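PDB 5O95: ribosomal RNA small subunit methyltransferase E from Legionella pneumophila, which probably methylates N3 of uridine 1498 in 16S ribosomal RNA, with S-adenosyl-L-methionine as the methyl donor. Local coordinates for residues Ile83-Ala88 with Glu96-Lys101; Thr111-Glu116 with Ala193-Pro198; Leu218-Arg223 with Ala231-Ser236. One frame throughout, in Å; residues are numbered along the deposited sequence.

Contact 1 (Ile83-Ala88 with Glu96-Lys101)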
ATOM      1  N   ILE B  83     -10.695   6.255 -12.208  1.00 17.34           N
ATOM      2  CA  ILE B  83      -9.568   7.076 -11.774  1.00 16.53           C
ATOM      3  C   ILE B  83      -8.465   6.930 -12.807  1.00 21.85           C
ATOM      4  O   ILE B  83      -8.102   5.808 -13.178  1.00 18.01           O
ATOM      5  CB  ILE B  83      -9.063   6.632 -10.398  1.00 17.17           C
ATOM      6  CG1 ILE B  83     -10.219   6.629  -9.383  1.00 21.26           C
ATOM      7  CG2 ILE B  83      -7.915   7.533  -9.954  1.00 19.38           C
ATOM      8  CD1 ILE B  83      -9.811   6.097  -8.016  1.00 20.21           C
ATOM      9  N   HIS B  84      -7.943   8.056 -13.274  1.00 20.47           N
ATOM     10  CA  HIS B  84      -6.758   8.098 -14.123  1.00 17.75           C
ATOM     11  C   HIS B  84      -5.618   8.621 -13.253  1.00 19.45           C
ATOM     12  O   HIS B  84      -5.592   9.808 -12.907  1.00 20.05           O
ATOM     13  CB  HIS B  84      -6.989   9.023 -15.310  1.00 20.45           C
ATOM     14  CG  HIS B  84      -5.842   9.060 -16.273  1.00 19.85           C
ATOM     15  ND1 HIS B  84      -5.885   9.778 -17.445  1.00 24.32           N
ATOM     16  CD2 HIS B  84      -4.627   8.462 -16.242  1.00 21.75           C
ATOM     17  CE1 HIS B  84      -4.746   9.622 -18.099  1.00 29.26           C
ATOM     18  NE2 HIS B  84      -3.963   8.830 -17.388  1.00 24.75           N
ATOM     19  N   LEU B  85      -4.691   7.725 -12.905  1.00 18.04           N
ATOM     20  CA  LEU B  85      -3.542   8.030 -12.067  1.00 16.58           C
ATOM     21  C   LEU B  85      -2.375   8.421 -12.954  1.00 17.43           C
ATOM     22  O   LEU B  85      -2.020   7.677 -13.870  1.00 16.72           O
ATOM     23  CB  LEU B  85      -3.136   6.777 -11.290  1.00 14.87           C
ATOM     24  CG  LEU B  85      -1.813   6.955 -10.536  1.00 17.58           C
ATOM     25  CD1 LEU B  85      -1.868   8.086  -9.480  1.00 21.72           C
ATOM     26  CD2 LEU B  85      -1.395   5.618  -9.906  1.00 19.06           C
ATOM     27  N   ALA B  86      -1.770   9.575 -12.662  1.00 17.13           N
ATOM     28  CA  ALA B  86      -0.548  10.014 -13.333  1.00 18.70           C
ATOM     29  C   ALA B  86       0.526   9.956 -12.259  1.00 20.47           C
ATOM     30  O   ALA B  86       0.496  10.746 -11.313  1.00 19.70           O
ATOM     31  CB  ALA B  86      -0.705  11.428 -13.893  1.00 21.58           C
ATOM     32  N   GLN B  87       1.416   8.966 -12.352  1.00 16.07           N
ATOM     33  CA  GLN B  87       2.371   8.662 -11.290  1.00 19.09           C
ATOM     34  C   GLN B  87       3.750   9.062 -11.777  1.00 16.87           C
ATOM     35  O   GLN B  87       4.222   8.532 -12.788  1.00 20.06           O
ATOM     36  CB  GLN B  87       2.358   7.161 -10.974  1.00 20.12           C
ATOM     37  CG  GLN B  87       3.311   6.744  -9.854  1.00 19.90           C
ATOM     38  CD  GLN B  87       2.842   7.203  -8.473  1.00 21.42           C
ATOM     39  OE1 GLN B  87       1.672   7.491  -8.279  1.00 22.26           O
ATOM     40  NE2 GLN B  87       3.768   7.281  -7.510  1.00 30.82           N
ATOM     41  N   ALA B  88       4.399   9.974 -11.055  1.00 20.21           N
ATOM     42  CA  ALA B  88       5.729  10.407 -11.463  1.00 21.71           C
ATOM     43  C   ALA B  88       6.701   9.236 -11.405  1.00 25.44           C
ATOM     44  O   ALA B  88       6.641   8.401 -10.497  1.00 19.57           O
ATOM     45  CB  ALA B  88       6.201  11.534 -10.554  1.00 21.01           C
ATOM     46  N   GLU B  96       6.883  -0.405 -10.079  1.00 19.21           N
ATOM     47  CA  GLU B  96       6.341  -1.757 -10.232  1.00 17.95           C
ATOM     48  C   GLU B  96       5.313  -2.040  -9.147  1.00 21.56           C
ATOM     49  O   GLU B  96       4.277  -2.661  -9.402  1.00 20.85           O
ATOM     50  CB  GLU B  96       7.486  -2.767 -10.189  1.00 22.64           C
ATOM     51  CG  GLU B  96       8.352  -2.825 -11.480  1.00 22.28           C
ATOM     52  CD  GLU B  96       9.226  -1.600 -11.772  1.00 28.02           C
ATOM     53  OE1 GLU B  96       9.482  -0.762 -10.880  1.00 29.52           O
ATOM     54  OE2 GLU B  96       9.699  -1.492 -12.927  1.00 30.83           O
ATOM     55  N   MET B  97       5.556  -1.550  -7.940  1.00 17.97           N
ATOM     56  CA  MET B  97       4.588  -1.701  -6.862  1.00 16.13           C
ATOM     57  C   MET B  97       3.317  -0.919  -7.162  1.00 18.39           C
ATOM     58  O   MET B  97       2.202  -1.439  -6.981  1.00 16.61           O
ATOM     59  CB  MET B  97       5.246  -1.218  -5.562  1.00 23.04           C
ATOM     60  CG  MET B  97       4.666  -1.815  -4.315  1.00 51.87           C
ATOM     61  SD  MET B  97       4.237  -0.496  -3.195  1.00 89.33           S
ATOM     62  CE  MET B  97       2.921   0.244  -4.128  1.00 15.78           C
ATOM     63  N   VAL B  98       3.460   0.311  -7.660  1.00 15.42           N
ATOM     64  CA  VAL B  98       2.299   1.137  -7.982  1.00 15.00           C
ATOM     65  C   VAL B  98       1.461   0.493  -9.073  1.00 17.47           C
ATOM     66  O   VAL B  98       0.233   0.527  -9.014  1.00 17.48           O
ATOM     67  CB  VAL B  98       2.729   2.558  -8.380  1.00 16.34           C
ATOM     68  CG1 VAL B  98       1.556   3.346  -8.901  1.00 17.31           C
ATOM     69  CG2 VAL B  98       3.347   3.277  -7.176  1.00 18.19           C
ATOM     70  N   MET B  99       2.112  -0.035 -10.119  1.00 15.06           N
ATOM     71  CA  MET B  99       1.382  -0.737 -11.168  1.00 14.01           C
ATOM     72  C   MET B  99       0.540  -1.861 -10.585  1.00 13.86           C
ATOM     73  O   MET B  99      -0.638  -2.017 -10.937  1.00 17.70           O
ATOM     74  CB  MET B  99       2.364  -1.300 -12.199  1.00 17.28           C
ATOM     75  CG  MET B  99       3.094  -0.235 -13.016  1.00 18.99           C
ATOM     76  SD  MET B  99       1.995   0.622 -14.156  1.00 18.81           S
ATOM     77  CE  MET B  99       3.021   2.052 -14.561  1.00 19.05           C
ATOM     78  N   GLN B 100       1.134  -2.696  -9.730  1.00 14.05           N
ATOM     79  CA  GLN B 100       0.393  -3.843  -9.197  1.00 15.04           C
ATOM     80  C   GLN B 100      -0.756  -3.394  -8.299  1.00 14.67           C
ATOM     81  O   GLN B 100      -1.907  -3.831  -8.464  1.00 16.68           O
ATOM     82  CB  GLN B 100       1.347  -4.769  -8.442  1.00 21.18           C
ATOM     83  CG  GLN B 100       0.641  -5.913  -7.742  1.00 21.38           C
ATOM     84  CD  GLN B 100       1.586  -6.792  -6.960  1.00 26.01           C
ATOM     85  OE1 GLN B 100       1.829  -6.558  -5.776  1.00 31.91           O
ATOM     86  NE2 GLN B 100       2.123  -7.817  -7.616  1.00 32.52           N
ATOM     87  N   LYS B 101      -0.469  -2.521  -7.344  1.00 15.17           N
ATOM     88  CA  LYS B 101      -1.477  -2.173  -6.360  1.00 13.75           C
ATOM     89  C   LYS B 101      -2.547  -1.241  -6.918  1.00 13.52           C
ATOM     90  O   LYS B 101      -3.685  -1.276  -6.428  1.00 16.25           O
ATOM     91  CB  LYS B 101      -0.778  -1.600  -5.125  1.00 16.45           C
ATOM     92  CG  LYS B 101       0.107  -2.696  -4.457  1.00 23.43           C
ATOM     93  CD  LYS B 101       0.485  -2.440  -3.035  1.00 38.28           C
ATOM     94  CE  LYS B 101       1.306  -3.629  -2.533  1.00 37.07           C
ATOM     95  NZ  LYS B 101       0.722  -4.936  -2.977  1.00 40.70           N
TER

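Contact 2 (Thr111-Glu116 with Ala193-Pro198)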
ATOM      1  N   THR B 111      -0.870   6.693 -16.265  1.00 18.69           N
ATOM      2  CA  THR B 111       0.133   7.356 -17.107  1.00 21.27           C
ATOM      3  C   THR B 111       1.424   7.536 -16.321  1.00 16.52           C
ATOM      4  O   THR B 111       1.413   8.208 -15.278  1.00 19.48           O
ATOM      5  CB  THR B 111      -0.363   8.729 -17.592  1.00 22.13           C
ATOM      6  OG1 THR B 111      -1.506   8.560 -18.437  1.00 21.84           O
ATOM      7  CG2 THR B 111       0.750   9.461 -18.366  1.00 24.69           C
ATOM      8  N   PRO B 112       2.543   6.956 -16.747  1.00 19.40           N
ATOM      9  CA  PRO B 112       3.831   7.325 -16.142  1.00 22.72           C
ATOM     10  C   PRO B 112       4.116   8.779 -16.478  1.00 19.80           C
ATOM     11  O   PRO B 112       3.963   9.208 -17.617  1.00 21.89           O
ATOM     12  CB  PRO B 112       4.829   6.376 -16.823  1.00 21.49           C
ATOM     13  CG  PRO B 112       3.968   5.241 -17.385  1.00 24.05           C
ATOM     14  CD  PRO B 112       2.684   5.906 -17.765  1.00 22.78           C
ATOM     15  N   LEU B 113       4.495   9.551 -15.463  1.00 20.00           N
ATOM     16  CA  LEU B 113       4.600  10.993 -15.587  1.00 21.25           C
ATOM     17  C   LEU B 113       6.052  11.414 -15.419  1.00 27.22           C
ATOM     18  O   LEU B 113       6.758  10.904 -14.547  1.00 25.20           O
ATOM     19  CB  LEU B 113       3.737  11.666 -14.515  1.00 22.60           C
ATOM     20  CG  LEU B 113       3.462  13.163 -14.662  1.00 31.43           C
ATOM     21  CD1 LEU B 113       2.688  13.467 -15.954  1.00 29.04           C
ATOM     22  CD2 LEU B 113       2.708  13.669 -13.446  1.00 28.72           C
ATOM     23  N   ILE B 114       6.494  12.346 -16.257  1.00 24.69           N
ATOM     24  CA  ILE B 114       7.815  12.957 -16.131  1.00 24.56           C
ATOM     25  C   ILE B 114       7.595  14.388 -15.689  1.00 23.67           C
ATOM     26  O   ILE B 114       6.850  15.137 -16.333  1.00 32.30           O
ATOM     27  CB  ILE B 114       8.594  12.890 -17.455  1.00 28.75           C
ATOM     28  CG1 ILE B 114       8.616  11.443 -17.961  1.00 31.03           C
ATOM     29  CG2 ILE B 114       9.998  13.428 -17.246  1.00 29.62           C
ATOM     30  CD1 ILE B 114       9.011  11.322 -19.430  1.00 37.35           C
ATOM     31  N   THR B 115       8.209  14.756 -14.561  1.00 26.00           N
ATOM     32  CA  THR B 115       8.117  16.088 -13.998  1.00 27.24           C
ATOM     33  C   THR B 115       9.526  16.580 -13.716  1.00 35.45           C
ATOM     34  O   THR B 115      10.501  15.828 -13.820  1.00 29.91           O
ATOM     35  CB  THR B 115       7.278  16.112 -12.708  1.00 28.62           C
ATOM     36  OG1 THR B 115       8.076  15.665 -11.608  1.00 30.42           O
ATOM     37  CG2 THR B 115       6.055  15.220 -12.836  1.00 27.66           C
ATOM     38  N   GLU B 116       9.609  17.859 -13.341  1.00 28.54           N
ATOM     39  CA  GLU B 116      10.895  18.547 -13.264  1.00 31.24           C
ATOM     40  C   GLU B 116      11.783  17.950 -12.180  1.00 35.31           C
ATOM     41  O   GLU B 116      13.006  17.855 -12.353  1.00 33.45           O
ATOM     42  CB  GLU B 116      10.655  20.037 -13.032  1.00 37.48           C
ATOM     43  CG  GLU B 116      11.908  20.892 -12.948  1.00 55.06           C
ATOM     44  CD  GLU B 116      11.596  22.382 -12.864  1.00 59.05           C
ATOM     45  OE1 GLU B 116      11.024  22.935 -13.829  1.00 67.03           O
ATOM     46  OE2 GLU B 116      11.911  22.999 -11.825  1.00 51.51           O
ATOM     47  N   ALA B 193      -8.961  12.594 -12.442  1.00 22.06           N
ATOM     48  CA  ALA B 193      -7.539  12.557 -12.761  1.00 18.85           C
ATOM     49  C   ALA B 193      -6.788  12.921 -11.492  1.00 21.61           C
ATOM     50  O   ALA B 193      -7.171  13.863 -10.796  1.00 22.21           O
ATOM     51  CB  ALA B 193      -7.188  13.536 -13.883  1.00 22.43           C
ATOM     52  N   LEU B 194      -5.777  12.130 -11.159  1.00 18.84           N
ATOM     53  CA  LEU B 194      -4.987  12.344  -9.951  1.00 17.64           C
ATOM     54  C   LEU B 194      -3.518  12.350 -10.325  1.00 19.88           C
ATOM     55  O   LEU B 194      -3.007  11.355 -10.850  1.00 19.02           O
ATOM     56  CB  LEU B 194      -5.238  11.213  -8.951  1.00 21.00           C
ATOM     57  CG  LEU B 194      -4.363  11.175  -7.705  1.00 26.74           C
ATOM     58  CD1 LEU B 194      -4.672  12.367  -6.818  1.00 27.90           C
ATOM     59  CD2 LEU B 194      -4.589   9.844  -6.986  1.00 27.68           C
ATOM     60  N   ILE B 195      -2.840  13.453 -10.017  1.00 17.02           N
ATOM     61  CA  ILE B 195      -1.404  13.597 -10.227  1.00 18.81           C
ATOM     62  C   ILE B 195      -0.695  13.336  -8.906  1.00 22.03           C
ATOM     63  O   ILE B 195      -0.945  14.028  -7.913  1.00 20.04           O
ATOM     64  CB  ILE B 195      -1.057  15.002 -10.738  1.00 20.92           C
ATOM     65  CG1 ILE B 195      -1.686  15.236 -12.112  1.00 22.96           C
ATOM     66  CG2 ILE B 195       0.463  15.157 -10.836  1.00 19.21           C
ATOM     67  CD1 ILE B 195      -1.450  16.610 -12.662  1.00 23.11           C
ATOM     68  N   ILE B 196       0.196  12.350  -8.896  1.00 17.42           N
ATOM     69  CA  ILE B 196       1.123  12.127  -7.789  1.00 19.06           C
ATOM     70  C   ILE B 196       2.507  12.462  -8.304  1.00 21.85           C
ATOM     71  O   ILE B 196       2.989  11.827  -9.251  1.00 19.06           O
ATOM     72  CB  ILE B 196       1.077  10.673  -7.322  1.00 20.16           C
ATOM     73  CG1 ILE B 196      -0.378  10.305  -7.050  1.00 25.75           C
ATOM     74  CG2 ILE B 196       2.011  10.456  -6.128  1.00 20.60           C
ATOM     75  CD1 ILE B 196      -0.581   9.514  -5.856  1.00 29.44           C
ATOM     76  N   GLY B 197       3.140  13.468  -7.696  1.00 20.58           N
ATOM     77  CA  GLY B 197       4.462  13.878  -8.095  1.00 22.36           C
ATOM     78  C   GLY B 197       5.559  13.090  -7.413  1.00 20.22           C
ATOM     79  O   GLY B 197       5.318  12.162  -6.638  1.00 21.51           O
ATOM     80  N   PRO B 198       6.803  13.458  -7.705  1.00 22.56           N
ATOM     81  CA  PRO B 198       7.943  12.803  -7.064  1.00 21.76           C
ATOM     82  C   PRO B 198       8.083  13.287  -5.631  1.00 23.10           C
ATOM     83  O   PRO B 198       7.447  14.249  -5.196  1.00 24.22           O
ATOM     84  CB  PRO B 198       9.133  13.279  -7.905  1.00 23.51           C
ATOM     85  CG  PRO B 198       8.711  14.674  -8.355  1.00 24.78           C
ATOM     86  CD  PRO B 198       7.203  14.579  -8.572  1.00 25.83           C
TER

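Contact 3 (Leu218-Arg223 with Ala231-Ser236)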
ATOM      1  N   LEU B 218      -4.822  18.278  -3.204  1.00 19.18           N
ATOM      2  CA  LEU B 218      -5.363  17.326  -2.242  1.00 21.22           C
ATOM      3  C   LEU B 218      -4.309  17.004  -1.193  1.00 23.21           C
ATOM      4  O   LEU B 218      -3.128  16.846  -1.514  1.00 22.13           O
ATOM      5  CB  LEU B 218      -5.739  16.038  -2.972  1.00 20.81           C
ATOM      6  CG  LEU B 218      -6.294  14.898  -2.127  1.00 18.45           C
ATOM      7  CD1 LEU B 218      -7.630  15.304  -1.532  1.00 17.97           C
ATOM      8  CD2 LEU B 218      -6.459  13.653  -3.002  1.00 19.63           C
ATOM      9  N   SER B 219      -4.732  16.928   0.066  1.00 19.70           N
ATOM     10  CA  SER B 219      -3.870  16.447   1.133  1.00 15.39           C
ATOM     11  C   SER B 219      -4.282  15.041   1.535  1.00 17.45           C
ATOM     12  O   SER B 219      -5.416  14.607   1.293  1.00 19.63           O
ATOM     13  CB  SER B 219      -3.954  17.356   2.368  1.00 20.46           C
ATOM     14  OG  SER B 219      -5.290  17.444   2.852  1.00 22.88           O
ATOM     15  N   LEU B 220      -3.345  14.338   2.181  1.00 19.41           N
ATOM     16  CA  LEU B 220      -3.580  12.998   2.705  1.00 16.65           C
ATOM     17  C   LEU B 220      -2.891  12.852   4.068  1.00 16.51           C
ATOM     18  O   LEU B 220      -2.079  11.956   4.285  1.00 17.91           O
ATOM     19  CB  LEU B 220      -3.131  11.903   1.736  1.00 18.54           C
ATOM     20  CG  LEU B 220      -3.978  11.733   0.469  1.00 21.44           C
ATOM     21  CD1 LEU B 220      -3.298  10.761  -0.496  1.00 20.64           C
ATOM     22  CD2 LEU B 220      -5.417  11.277   0.762  1.00 19.82           C
ATOM     23  N   GLY B 221      -3.234  13.752   4.992  1.00 18.35           N
ATOM     24  CA  GLY B 221      -2.722  13.703   6.347  1.00 17.14           C
ATOM     25  C   GLY B 221      -1.429  14.465   6.582  1.00 21.59           C
ATOM     26  O   GLY B 221      -0.800  14.998   5.662  1.00 22.23           O
ATOM     27  N   PRO B 222      -1.006  14.534   7.843  1.00 19.01           N
ATOM     28  CA  PRO B 222       0.163  15.346   8.208  1.00 17.07           C
ATOM     29  C   PRO B 222       1.499  14.629   8.112  1.00 19.55           C
ATOM     30  O   PRO B 222       2.531  15.272   8.348  1.00 20.68           O
ATOM     31  CB  PRO B 222      -0.147  15.678   9.664  1.00 17.43           C
ATOM     32  CG  PRO B 222      -0.755  14.434  10.167  1.00 16.16           C
ATOM     33  CD  PRO B 222      -1.654  13.940   9.031  1.00 18.59           C
ATOM     34  N   ARG B 223       1.517  13.343   7.767  1.00 20.94           N
ATOM     35  CA  ARG B 223       2.742  12.562   7.664  1.00 16.38           C
ATOM     36  C   ARG B 223       3.151  12.455   6.208  1.00 16.30           C
ATOM     37  O   ARG B 223       2.306  12.231   5.327  1.00 20.96           O
ATOM     38  CB  ARG B 223       2.521  11.162   8.254  1.00 15.09           C
ATOM     39  CG  ARG B 223       2.129  11.239   9.725  1.00 16.41           C
ATOM     40  CD  ARG B 223       1.628   9.901  10.268  1.00 16.17           C
ATOM     41  NE  ARG B 223       0.312   9.605   9.692  1.00 16.15           N
ATOM     42  CZ  ARG B 223      -0.831  10.130  10.125  1.00 13.81           C
ATOM     43  NH1 ARG B 223      -0.879  10.938  11.175  1.00 17.19           N
ATOM     44  NH2 ARG B 223      -1.949   9.811   9.491  1.00 15.91           N
ATOM     45  N   ALA B 231       0.265   6.914  -3.732  1.00 14.94           N
ATOM     46  CA  ALA B 231      -0.600   6.413  -4.793  1.00 19.87           C
ATOM     47  C   ALA B 231      -1.671   5.495  -4.242  1.00 19.37           C
ATOM     48  O   ALA B 231      -2.854   5.641  -4.565  1.00 19.77           O
ATOM     49  CB  ALA B 231       0.231   5.673  -5.839  1.00 19.24           C
ATOM     50  N   ILE B 232      -1.271   4.515  -3.437  1.00 13.12           N
ATOM     51  CA  ILE B 232      -2.255   3.520  -3.022  1.00 15.29           C
ATOM     52  C   ILE B 232      -3.200   4.099  -1.967  1.00 15.83           C
ATOM     53  O   ILE B 232      -4.386   3.771  -1.941  1.00 16.90           O
ATOM     54  CB  ILE B 232      -1.564   2.210  -2.612  1.00 20.48           C
ATOM     55  CG1 ILE B 232      -0.610   1.749  -3.730  1.00 20.23           C
ATOM     56  CG2 ILE B 232      -2.606   1.101  -2.390  1.00 19.82           C
ATOM     57  CD1 ILE B 232      -1.158   1.918  -5.190  1.00 23.48           C
ATOM     58  N   THR B 233      -2.711   4.989  -1.102  1.00 15.43           N
ATOM     59  CA  THR B 233      -3.587   5.672  -0.157  1.00 13.06           C
ATOM     60  C   THR B 233      -4.603   6.559  -0.872  1.00 14.19           C
ATOM     61  O   THR B 233      -5.791   6.576  -0.513  1.00 13.70           O
ATOM     62  CB  THR B 233      -2.706   6.524   0.788  1.00 12.93           C
ATOM     63  OG1 THR B 233      -1.872   5.636   1.554  1.00 16.06           O
ATOM     64  CG2 THR B 233      -3.548   7.399   1.713  1.00 15.34           C
ATOM     65  N   ALA B 234      -4.166   7.303  -1.887  1.00 15.58           N
ATOM     66  CA  ALA B 234      -5.087   8.180  -2.599  1.00 13.62           C
ATOM     67  C   ALA B 234      -6.156   7.369  -3.325  1.00 12.63           C
ATOM     68  O   ALA B 234      -7.344   7.704  -3.276  1.00 16.99           O
ATOM     69  CB  ALA B 234      -4.309   9.033  -3.611  1.00 16.34           C
ATOM     70  N   LEU B 235      -5.743   6.308  -4.015  1.00 14.53           N
ATOM     71  CA  LEU B 235      -6.719   5.469  -4.705  1.00 13.12           C
ATOM     72  C   LEU B 235      -7.716   4.863  -3.731  1.00 15.45           C
ATOM     73  O   LEU B 235      -8.916   4.787  -4.029  1.00 16.04           O
ATOM     74  CB  LEU B 235      -6.024   4.368  -5.491  1.00 14.90           C
ATOM     75  CG  LEU B 235      -5.207   4.856  -6.686  1.00 20.95           C
ATOM     76  CD1 LEU B 235      -4.580   3.703  -7.377  1.00 18.44           C
ATOM     77  CD2 LEU B 235      -6.086   5.638  -7.634  1.00 20.06           C
ATOM     78  N   SER B 236      -7.244   4.428  -2.559  1.00 13.92           N
ATOM     79  CA  SER B 236      -8.157   3.858  -1.561  1.00 12.71           C
ATOM     80  C   SER B 236      -9.165   4.896  -1.091  1.00 15.20           C
ATOM     81  O   SER B 236     -10.359   4.610  -0.951  1.00 16.03           O
ATOM     82  CB  SER B 236      -7.350   3.352  -0.358  1.00 15.74           C
ATOM     83  OG  SER B 236      -6.420   2.335  -0.681  1.00 15.88           O
TER

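Contact 1 (Ile83-Ala88 with Glu96-Lys101)
V98, on the helix spanning residues 94-104, is the one side chain of that segment to press against the strand 83-88, where L85 and Q87 receive it. The backbones stay well separated, with the CA atoms of Q87 and V98, the nearest pair, 8.2 Å apart, and side chains fill the gap. The two methyls of V98 divide the work. CG1 rests on both strand residues: it lies 3.9 Å from CD2 of L85 and equally 3.9 Å from CG of Q87. CG2 turns to the amide end of the glutamine, where it comes within 4.0 Å of Q87 NE2. L85 meets the valine at a slant and offers a single methyl, whereas Q87 and V98 approach from opposite directions.

The bend in the glutamine explains its part in this packing. CB already points toward the helix; CG stands anti to the backbone N (chi1 -179°), and the turn at the next bond (chi2 72°) folds the amide over. The CG methylene and the carboxamide thus both meet the methyls of V98. No hydrogen bond crosses the contact, which is therefore held by van der Waals packing between buried groups.

T227, which takes part in binding S-adenosyl-L-methionine, lies with its side chain about 4 Å from that of Q87, so the Q87 end of the contact adjoins the cofactor site. On the helix flank that faces helix 227-242 and the dimer partner, K101 forms a salt bridge with E228 of the second subunit. The contact joins the first two elements of a beta-alpha-beta unit, strand 82-88, helix 94-104 and strand 109-114; strand 191-196 flanks L85 and Q87, helix 227-242 packs against Q87, and helix 124-145 packs against M99.

Contact 2 (Thr111-Glu116 with Ala193-Pro198)
In the parallel sheet of the methyltransferase domain, L113 and I195 belong to strands that are not direct neighbours: 109-114 and 191-196 lie on either side of strand 82-88. The two side chains reach across that middle strand, meeting at about a right angle, with CD2 of L113 3.8 Å from CG2 of I195. L113 gets there because its CG stands anti to the backbone N (chi1 -167°). A86 of the middle strand packs against L113 too, and F162 of helix 159-165 touches both L113 and I195 on this face of the sheet. Such a central parallel sheet with helices packed against it is the core of the SPOUT methyltransferases, the clan of this domain.

Beyond the strand ends the segments touch again, through T115 and P198. The chi1 of T115 (80°) sets its hydroxyl between the backbone N and the carbonyl carbon, where OG1 faces two ring atoms of P198, 3.3 Å from CD and 3.5 Å from CG. This second touch is packing against the proline ring, next to G197, a residue that binds S-adenosyl-L-methionine.

Contact 3 (Leu218-Arg223 with Ala231-Ser236)
Two torsions carry L220 to the helix: CG sits beside the backbone N (chi1 -71°) and the side chain then runs on extended (chi2 171°), so that the methyl CD1 is delivered to A234 and T233. It lies 3.7 Å from CB of A234 and 3.8 Å from CA of the same residue, and therefore packs on the helix backbone as well as on the small side chain. T233 contributes its methyl, which stands anti to the backbone N; CG2 is 4.0 Å from L220 CD1. One leucine branch thus touches two successive helix residues, and no hydrogen bond crosses between the segments.

The polar group of T233 is engaged within the helix, where OG1 is hydrogen-bonded to the carbonyl O of T229. One turn further along, S236 makes a similar return: its OG donates to O of I232 at 2.8 Å, with an angle of 148° at the acceptor oxygen. The hydroxyl is tilted 30° from the carbonyl plane and approaches from the face opposite to that used by S236 N, so two donors grip the one oxygen. S236 OG also bonds T233 OG1 of the second subunit, which places this helix face at the dimer interface.

After L220 the loop passes through G221, whose backbone angles would jam a CB against the preceding carbonyl. Further on, R223 forms a salt bridge with D244 of the second subunit. L220, G221 and R223 all bind S-adenosyl-L-methionine, and the packing of L220 on T233 and A234 sets the cofactor loop against the last helix. A cofactor-binding loop leading into a C-terminal helix in this way is characteristic of the knotted region of SPOUT methyltransferases, where the dimer partner lies close by.

Along the chain the contacts follow one another in series, and all lie in the methyltransferase domain. Contacts 1 and 2, with centres about 10 Å apart, both use the parallel sheet and are joined by the backbone pairing of A86 with L194 and by H84 NE2, 2.7 Å from T111 OG1. The centre of contact 3 lies about 13 Å from that of contact 1 and about 15 Å from that of contact 2. Its helix, 227-242, packs on both: A231 meets Q87 and I196, while A234 meets L194. The sheet core thus continues into the cofactor loops, and G197 of contact 2 joins L220, G221 and R223 of contact 3 in binding S-adenosyl-L-methionine. Contacts 1 and 3 also touch the second subunit.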